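Local coordinates for DUF4621 domain-containing protein (Parabacteroides distasonis, PDB 4H3W) that is of unknown function but is probably a secreted protein, built from two beta-barrel domains, at residues E213-A218 and R293-N298; V91-N96 and T202-F207. All coordinates share one frame; numbering follows the deposited sequence.

Interaction 1: E213-A218 and R293-N298; sequences ERIEDA and RHIDLN
The guanidinium of R214 lies with one face over CB of H294, its plane only 9° from that of the imidazole, and NH1 comes 3.6 Å from CG of that ring. Its chain, bent at chi2 and chi3, brings the group back across the strand pair to D296, which it grips side-on with two nitrogens: NE to OD1 at 2.8 Å and NH2 to OD2 at 3.2 Å. Both carboxylate oxygens are met from above their plane, while they sit close to the plane of the guanidinium. NH1 turns the other way, to OE1 of E216 at 3.0 Å, and is also hydrogen-bonded to OD1 of N258. The carboxylate of E216 in turn stacks on the H294 ring, and CB of R293 covers the opposite ring face. With CG anti to its backbone carbonyl carbon (chi1 -41°), H294 presents ND1 in the ring plane to the backbone N of D217 at 3.0 Å. Replacing R214 with a leucine would probably leave the D296 and E216 carboxylates without their shared positive partner and remove the group lying against CB of H294. Beneath, strand 208-215, outermost in its four-stranded antiparallel sheet within this chain, pairs with 294-302: E213 with L297 and I215 with I295 are hydrogen-bonded pairs, R214 with D296 the non-hydrogen-bonded pair between them. On the sheet face away from the salt bridges, which also carries E213, the cross-strand side-chain contacts are apolar, as where CB of A218 meets CD1 of I295 at 3.7 Å. R293 and H294 both face M254, a classic beta bulge. Because ND1 accepts the D217 amide proton, the histidine is probably neutral with its proton on NE2, leaving R214 as the cation shared by two carboxylates.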
ATOM      1  N   GLU A 213      -1.685 -14.552  -6.587  1.00 31.01           N
ATOM      2  CA  GLU A 213      -2.833 -15.367  -6.186  1.00 33.60           C
ATOM      3  C   GLU A 213      -2.733 -16.764  -6.823  1.00 33.84           C
ATOM      4  O   GLU A 213      -2.416 -16.915  -8.006  1.00 34.07           O
ATOM      5  CB  GLU A 213      -4.163 -14.692  -6.520  1.00 36.18           C
ATOM      6  CG  GLU A 213      -5.403 -15.625  -6.560  1.00 48.92           C
ATOM      7  CD  GLU A 213      -5.746 -16.398  -5.255  1.00 63.99           C
ATOM      8  OE1 GLU A 213      -5.050 -16.265  -4.198  1.00 58.79           O
ATOM      9  OE2 GLU A 213      -6.766 -17.144  -5.290  1.00 63.78           O
ATOM     10  N   ARG A 214      -2.947 -17.770  -5.985  1.00 34.48           N
ATOM     11  CA  ARG A 214      -2.773 -19.175  -6.324  1.00 35.53           C
ATOM     12  C   ARG A 214      -4.115 -19.820  -6.602  1.00 36.55           C
ATOM     13  O   ARG A 214      -5.027 -19.727  -5.800  1.00 38.77           O
ATOM     14  CB  ARG A 214      -2.057 -19.895  -5.162  1.00 34.68           C
ATOM     15  CG  ARG A 214      -2.117 -21.415  -5.187  1.00 35.27           C
ATOM     16  CD  ARG A 214      -1.549 -22.019  -6.461  1.00 33.12           C
ATOM     17  NE  ARG A 214      -0.140 -21.700  -6.662  1.00 36.28           N
ATOM     18  CZ  ARG A 214       0.874 -22.514  -6.413  1.00 36.91           C
ATOM     19  NH1 ARG A 214       0.683 -23.731  -5.901  1.00 35.64           N
ATOM     20  NH2 ARG A 214       2.104 -22.116  -6.702  1.00 35.32           N
ATOM     21  N   ILE A 215      -4.241 -20.439  -7.771  1.00 33.79           N
ATOM     22  CA  ILE A 215      -5.350 -21.338  -8.053  0.50 35.08           C
ATOM     23  C   ILE A 215      -4.742 -22.735  -8.050  1.00 36.53           C
ATOM     24  O   ILE A 215      -3.986 -23.109  -8.951  1.00 28.82           O
ATOM     25  CB  ILE A 215      -6.055 -21.014  -9.383  0.50 38.42           C
ATOM     26  CG1 ILE A 215      -6.585 -19.575  -9.367  0.50 42.55           C
ATOM     27  CG2 ILE A 215      -7.197 -21.994  -9.642  0.50 35.77           C
ATOM     28  CD1 ILE A 215      -5.536 -18.533  -9.685  0.50 40.47           C
ATOM     29  N   GLU A 216      -5.023 -23.463  -6.969  1.00 36.87           N
ATOM     30  CA  GLU A 216      -4.488 -24.779  -6.686  1.00 41.83           C
ATOM     31  C   GLU A 216      -5.260 -25.846  -7.434  1.00 33.52           C
ATOM     32  O   GLU A 216      -6.469 -25.800  -7.500  1.00 33.01           O
ATOM     33  CB  GLU A 216      -4.594 -25.044  -5.175  1.00 43.62           C
ATOM     34  CG  GLU A 216      -3.746 -26.190  -4.656  1.00 53.26           C
ATOM     35  CD  GLU A 216      -2.271 -25.851  -4.516  1.00 50.11           C
ATOM     36  OE1 GLU A 216      -1.873 -24.704  -4.744  1.00 48.75           O
ATOM     37  OE2 GLU A 216      -1.499 -26.761  -4.175  1.00 51.06           O
ATOM     38  N   ASP A 217      -4.547 -26.789  -8.015  1.00 32.84           N
ATOM     39  CA  ASP A 217      -5.151 -27.901  -8.752  1.00 38.46           C
ATOM     40  C   ASP A 217      -6.075 -27.426  -9.889  1.00 32.79           C
ATOM     41  O   ASP A 217      -7.168 -27.914 -10.072  1.00 31.19           O
ATOM     42  CB  ASP A 217      -5.877 -28.824  -7.762  1.00 40.91           C
ATOM     43  CG  ASP A 217      -4.915 -29.475  -6.790  1.00 43.62           C
ATOM     44  OD1 ASP A 217      -3.848 -29.936  -7.242  1.00 39.42           O
ATOM     45  OD2 ASP A 217      -5.221 -29.516  -5.588  1.00 47.87           O
ATOM     46  N   ALA A 218      -5.571 -26.494 -10.675  1.00 31.24           N
ATOM     47  CA  ALA A 218      -6.272 -26.029 -11.866  1.00 32.37           C
ATOM     48  C   ALA A 218      -6.368 -27.128 -12.906  1.00 33.54           C
ATOM     49  O   ALA A 218      -7.344 -27.213 -13.638  1.00 30.76           O
ATOM     50  CB  ALA A 218      -5.550 -24.809 -12.446  1.00 27.49           C
ATOM     51  N   ARG A 293      -0.183 -28.083 -13.190  1.00 29.57           N
ATOM     52  CA  ARG A 293      -1.093 -28.416 -12.084  1.00 28.84           C
ATOM     53  C   ARG A 293      -1.788 -27.212 -11.441  1.00 28.32           C
ATOM     54  O   ARG A 293      -2.972 -27.281 -11.161  1.00 31.29           O
ATOM     55  CB  ARG A 293      -0.339 -29.188 -10.986  1.00 34.92           C
ATOM     56  CG  ARG A 293       0.307 -30.491 -11.454  1.00 33.86           C
ATOM     57  CD  ARG A 293      -0.725 -31.564 -11.730  1.00 35.33           C
ATOM     58  NE  ARG A 293      -0.071 -32.814 -12.072  1.00 35.53           N
ATOM     59  CZ  ARG A 293       0.429 -33.120 -13.267  1.00 33.00           C
ATOM     60  NH1 ARG A 293       0.353 -32.285 -14.286  1.00 29.91           N
ATOM     61  NH2 ARG A 293       0.996 -34.287 -13.439  1.00 36.28           N
ATOM     62  N   HIS A 294      -1.042 -26.132 -11.192  1.00 27.91           N
ATOM     63  CA  HIS A 294      -1.528 -24.961 -10.527  1.00 29.14           C
ATOM     64  C   HIS A 294      -1.313 -23.750 -11.429  1.00 28.17           C
ATOM     65  O   HIS A 294      -0.484 -23.771 -12.332  1.00 29.16           O
ATOM     66  CB  HIS A 294      -0.781 -24.727  -9.195  1.00 30.29           C
ATOM     67  CG  HIS A 294      -0.536 -25.985  -8.430  1.00 32.83           C
ATOM     68  ND1 HIS A 294      -1.566 -26.764  -7.964  1.00 33.58           N
ATOM     69  CD2 HIS A 294       0.610 -26.613  -8.060  1.00 33.65           C
ATOM     70  CE1 HIS A 294      -1.075 -27.823  -7.347  1.00 35.24           C
ATOM     71  NE2 HIS A 294       0.242 -27.752  -7.388  1.00 34.59           N
ATOM     72  N   ILE A 295      -2.026 -22.689 -11.089  1.00 27.46           N
ATOM     73  CA  ILE A 295      -1.826 -21.396 -11.707  1.00 28.49           C
ATOM     74  C   ILE A 295      -1.447 -20.376 -10.636  1.00 31.60           C
ATOM     75  O   ILE A 295      -2.108 -20.285  -9.603  1.00 28.06           O
ATOM     76  CB  ILE A 295      -3.086 -20.972 -12.471  1.00 28.23           C
ATOM     77  CG1 ILE A 295      -3.311 -21.907 -13.677  1.00 30.23           C
ATOM     78  CG2 ILE A 295      -2.994 -19.544 -12.985  1.00 33.53           C
ATOM     79  CD1 ILE A 295      -4.674 -21.760 -14.282  1.00 29.90           C
ATOM     80  N   ASP A 296      -0.380 -19.627 -10.901  1.00 30.07           N
ATOM     81  CA  ASP A 296      -0.117 -18.379 -10.184  1.00 28.31           C
ATOM     82  C   ASP A 296      -0.466 -17.178 -11.071  1.00 24.70           C
ATOM     83  O   ASP A 296       0.042 -17.072 -12.190  1.00 29.16           O
ATOM     84  CB  ASP A 296       1.342 -18.278  -9.766  1.00 30.12           C
ATOM     85  CG  ASP A 296       1.637 -19.015  -8.469  1.00 37.10           C
ATOM     86  OD1 ASP A 296       0.734 -19.178  -7.631  1.00 32.61           O
ATOM     87  OD2 ASP A 296       2.788 -19.382  -8.281  1.00 39.84           O
ATOM     88  N   LEU A 297      -1.345 -16.312 -10.572  1.00 26.28           N
ATOM     89  CA  LEU A 297      -1.664 -15.016 -11.193  1.00 24.77           C
ATOM     90  C   LEU A 297      -0.838 -13.966 -10.490  1.00 26.15           C
ATOM     91  O   LEU A 297      -1.034 -13.716  -9.291  1.00 28.61           O
ATOM     92  CB  LEU A 297      -3.132 -14.705 -11.064  1.00 23.39           C
ATOM     93  CG  LEU A 297      -4.129 -15.690 -11.680  1.00 26.70           C
ATOM     94  CD1 LEU A 297      -5.565 -15.265 -11.464  1.00 29.93           C
ATOM     95  CD2 LEU A 297      -3.819 -15.825 -13.170  1.00 25.37           C
ATOM     96  N   ASN A 298       0.174 -13.451 -11.170  1.00 22.96           N
ATOM     97  CA  ASN A 298       0.927 -12.306 -10.656  1.00 24.01           C
ATOM     98  C   ASN A 298       0.193 -11.015 -10.976  1.00 25.14           C
ATOM     99  O   ASN A 298       0.061 -10.624 -12.149  1.00 26.95           O
ATOM    100  CB  ASN A 298       2.327 -12.237 -11.221  1.00 27.83           C
ATOM    101  CG  ASN A 298       3.194 -13.419 -10.827  1.00 32.95           C
ATOM    102  OD1 ASN A 298       2.993 -14.067  -9.803  1.00 30.71           O
ATOM    103  ND2 ASN A 298       4.179 -13.680 -11.634  1.00 32.86           N
TER

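Interaction 2: V91-N96 and T202-F207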
ATOM      1  N   VAL A  91       5.728   0.657  -4.041  1.00 25.57           N
ATOM      2  CA  VAL A  91       5.703   2.084  -3.943  1.00 23.13           C
ATOM      3  C   VAL A  91       4.383   2.453  -3.276  1.00 22.84           C
ATOM      4  O   VAL A  91       3.318   2.380  -3.899  1.00 22.41           O
ATOM      5  CB  VAL A  91       5.799   2.751  -5.314  1.00 21.01           C
ATOM      6  CG1 VAL A  91       5.741   4.273  -5.167  1.00 23.23           C
ATOM      7  CG2 VAL A  91       7.100   2.354  -6.023  1.00 23.30           C
ATOM      8  N   LEU A  92       4.489   2.897  -2.038  1.00 21.70           N
ATOM      9  CA  LEU A  92       3.332   3.172  -1.189  1.00 23.99           C
ATOM     10  C   LEU A  92       2.856   4.621  -1.327  1.00 22.19           C
ATOM     11  O   LEU A  92       2.980   5.399  -0.409  1.00 22.07           O
ATOM     12  CB  LEU A  92       3.687   2.831   0.250  1.00 23.19           C
ATOM     13  CG  LEU A  92       2.544   2.968   1.263  1.00 23.07           C
ATOM     14  CD1 LEU A  92       1.447   2.012   0.883  1.00 23.82           C
ATOM     15  CD2 LEU A  92       3.028   2.733   2.692  1.00 26.34           C
ATOM     16  N   ALA A  93       2.398   4.976  -2.529  1.00 21.54           N
ATOM     17  CA  ALA A  93       1.906   6.316  -2.870  1.00 22.22           C
ATOM     18  C   ALA A  93       0.428   6.389  -2.506  1.00 23.56           C
ATOM     19  O   ALA A  93      -0.396   5.645  -3.068  1.00 22.42           O
ATOM     20  CB  ALA A  93       2.095   6.584  -4.342  1.00 24.21           C
ATOM     21  N   LEU A  94       0.124   7.238  -1.525  1.00 23.84           N
ATOM     22  CA  LEU A  94      -1.170   7.364  -0.931  1.00 22.05           C
ATOM     23  C   LEU A  94      -1.678   8.764  -1.127  1.00 23.76           C
ATOM     24  O   LEU A  94      -0.905   9.732  -1.270  1.00 22.43           O
ATOM     25  CB  LEU A  94      -1.137   7.049   0.599  1.00 23.65           C
ATOM     26  CG  LEU A  94      -0.511   5.708   0.978  1.00 22.36           C
ATOM     27  CD1 LEU A  94      -0.410   5.517   2.485  1.00 21.74           C
ATOM     28  CD2 LEU A  94      -1.340   4.603   0.343  1.00 26.00           C
ATOM     29  N   THR A  95      -2.990   8.888  -1.164  1.00 21.41           N
ATOM     30  CA  THR A  95      -3.655  10.141  -1.456  0.50 23.31           C
ATOM     31  C   THR A  95      -3.571  11.140  -0.320  1.00 23.68           C
ATOM     32  O   THR A  95      -3.514  12.356  -0.535  1.00 22.48           O
ATOM     33  CB  THR A  95      -5.145   9.853  -1.766  0.50 25.83           C
ATOM     34  OG1 THR A  95      -5.212   9.015  -2.934  0.50 26.69           O
ATOM     35  CG2 THR A  95      -5.928  11.132  -2.006  0.50 28.10           C
ATOM     36  N   ASN A  96      -3.622  10.627   0.903  1.00 23.76           N
ATOM     37  CA  ASN A  96      -3.738  11.546   2.051  1.00 29.19           C
ATOM     38  C   ASN A  96      -3.130  11.037   3.360  1.00 24.58           C
ATOM     39  O   ASN A  96      -3.785  11.040   4.433  1.00 25.64           O
ATOM     40  CB  ASN A  96      -5.207  11.920   2.245  1.00 29.94           C
ATOM     41  CG  ASN A  96      -5.397  13.109   3.175  1.00 29.59           C
ATOM     42  OD1 ASN A  96      -4.597  14.042   3.206  1.00 27.12           O
ATOM     43  ND2 ASN A  96      -6.504  13.100   3.905  1.00 26.93           N
ATOM     44  N   THR A 202      -5.560   4.552   0.565  1.00 26.15           N
ATOM     45  CA  THR A 202      -6.190   5.076  -0.634  1.00 25.84           C
ATOM     46  C   THR A 202      -5.074   5.290  -1.627  1.00 22.51           C
ATOM     47  O   THR A 202      -4.326   6.264  -1.503  1.00 23.37           O
ATOM     48  CB  THR A 202      -6.936   6.392  -0.360  1.00 27.48           C
ATOM     49  OG1 THR A 202      -7.966   6.143   0.556  1.00 30.79           O
ATOM     50  CG2 THR A 202      -7.613   6.942  -1.594  1.00 28.99           C
ATOM     51  N   PRO A 203      -4.868   4.350  -2.547  1.00 21.74           N
ATOM     52  CA  PRO A 203      -3.726   4.519  -3.484  1.00 21.82           C
ATOM     53  C   PRO A 203      -3.818   5.778  -4.366  1.00 20.39           C
ATOM     54  O   PRO A 203      -4.909   6.158  -4.767  1.00 23.95           O
ATOM     55  CB  PRO A 203      -3.807   3.284  -4.374  1.00 22.70           C
ATOM     56  CG  PRO A 203      -4.574   2.282  -3.512  1.00 25.95           C
ATOM     57  CD  PRO A 203      -5.580   3.082  -2.763  1.00 23.74           C
ATOM     58  N   ALA A 204      -2.680   6.391  -4.613  1.00 22.66           N
ATOM     59  CA  ALA A 204      -2.503   7.488  -5.545  1.00 22.66           C
ATOM     60  C   ALA A 204      -1.998   6.917  -6.864  1.00 23.21           C
ATOM     61  O   ALA A 204      -1.618   5.753  -6.898  1.00 22.57           O
ATOM     62  CB  ALA A 204      -1.502   8.487  -4.974  1.00 24.55           C
ATOM     63  N   PRO A 205      -1.972   7.719  -7.931  1.00 22.29           N
ATOM     64  CA  PRO A 205      -1.519   7.210  -9.259  1.00 27.64           C
ATOM     65  C   PRO A 205      -0.170   6.497  -9.262  1.00 23.85           C
ATOM     66  O   PRO A 205      -0.006   5.535 -10.008  1.00 29.18           O
ATOM     67  CB  PRO A 205      -1.482   8.496 -10.126  1.00 26.79           C
ATOM     68  CG  PRO A 205      -2.497   9.397  -9.483  1.00 29.11           C
ATOM     69  CD  PRO A 205      -2.464   9.107  -8.012  1.00 25.76           C
ATOM     70  N   GLU A 206       0.793   6.923  -8.449  1.00 24.23           N
ATOM     71  CA  GLU A 206       2.113   6.292  -8.452  1.00 26.74           C
ATOM     72  C   GLU A 206       2.198   4.985  -7.642  1.00 24.47           C
ATOM     73  O   GLU A 206       3.258   4.337  -7.566  1.00 22.35           O
ATOM     74  CB  GLU A 206       3.175   7.240  -7.916  1.00 34.76           C
ATOM     75  CG  GLU A 206       3.539   8.374  -8.867  1.00 44.37           C
ATOM     76  CD  GLU A 206       4.686   9.223  -8.310  1.00 57.46           C
ATOM     77  OE1 GLU A 206       5.822   8.705  -8.130  1.00 56.76           O
ATOM     78  OE2 GLU A 206       4.452  10.407  -8.037  1.00 61.51           O
ATOM     79  N   PHE A 207       1.103   4.569  -7.046  1.00 22.94           N
ATOM     80  CA  PHE A 207       1.112   3.345  -6.256  1.00 22.58           C
ATOM     81  C   PHE A 207       1.507   2.173  -7.156  1.00 26.77           C
ATOM     82  O   PHE A 207       1.061   2.086  -8.271  1.00 24.44           O
ATOM     83  CB  PHE A 207      -0.250   3.091  -5.591  1.00 20.80           C
ATOM     84  CG  PHE A 207      -0.307   1.801  -4.853  1.00 23.08           C
ATOM     85  CD1 PHE A 207      -0.622   0.622  -5.500  1.00 22.81           C
ATOM     86  CD2 PHE A 207      -0.014   1.742  -3.507  1.00 26.60           C
ATOM     87  CE1 PHE A 207      -0.677  -0.579  -4.816  1.00 30.19           C
ATOM     88  CE2 PHE A 207      -0.061   0.538  -2.814  1.00 29.39           C
ATOM     89  CZ  PHE A 207      -0.361  -0.630  -3.473  1.00 22.03           C
TER
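Two irregular segments meet near the middle of the chain, where the loop before strand 98-100 runs beside the one leading into strand 208-215; a single backbone bridge, L94 with P203, and a type I beta turn from A204 to F207 shape the contact. The amide of A204 gives a nearly straight bond to O of A93 at 2.9 Å, approaching from above the carbonyl plane. On the other side of the bridge, the backbone N of T95 reaches O of T202 at 3.0 Å, nearly along the C=O axis. In one of two T95 conformers, chi1 of -62° sets OG1 beside its own backbone N, where it adds a second bond to that oxygen at 3.2 Å, from well above the carbonyl plane. The methyl of A93 fits against the turn, 3.5 Å from N of F207 and 3.8 Å from CB of E206. CD2 of the F207 ring comes 3.4 Å from O of V91, while O of A93 and CD1 of L92 lie at the ring edge; the ring also meets that of F245. P203, at the bridge, has no N-H to give, and the polar link rests chiefly on the backbone bonds that flank it, from A204 and T95.

Interaction 2 lies near the middle of the elongated chain, about 7 Å between its centre and that of the chain, whereas interaction 1 sits about 23 Å out. Both are only partly buried, and their nearest atoms stay about 12 Å apart. Strand 208-215 connects them in sequence: 202-207 leads into its start and 213-218 contains its end. Interaction 1 joins that strand to 294-302 by regular antiparallel pairing, with a charged network on one face and aliphatic contacts on the other. Interaction 2 instead joins two loops through a few backbone bonds, a threonine hydroxyl in one of its conformers and small apolar groups, with no salt bridge between its segments.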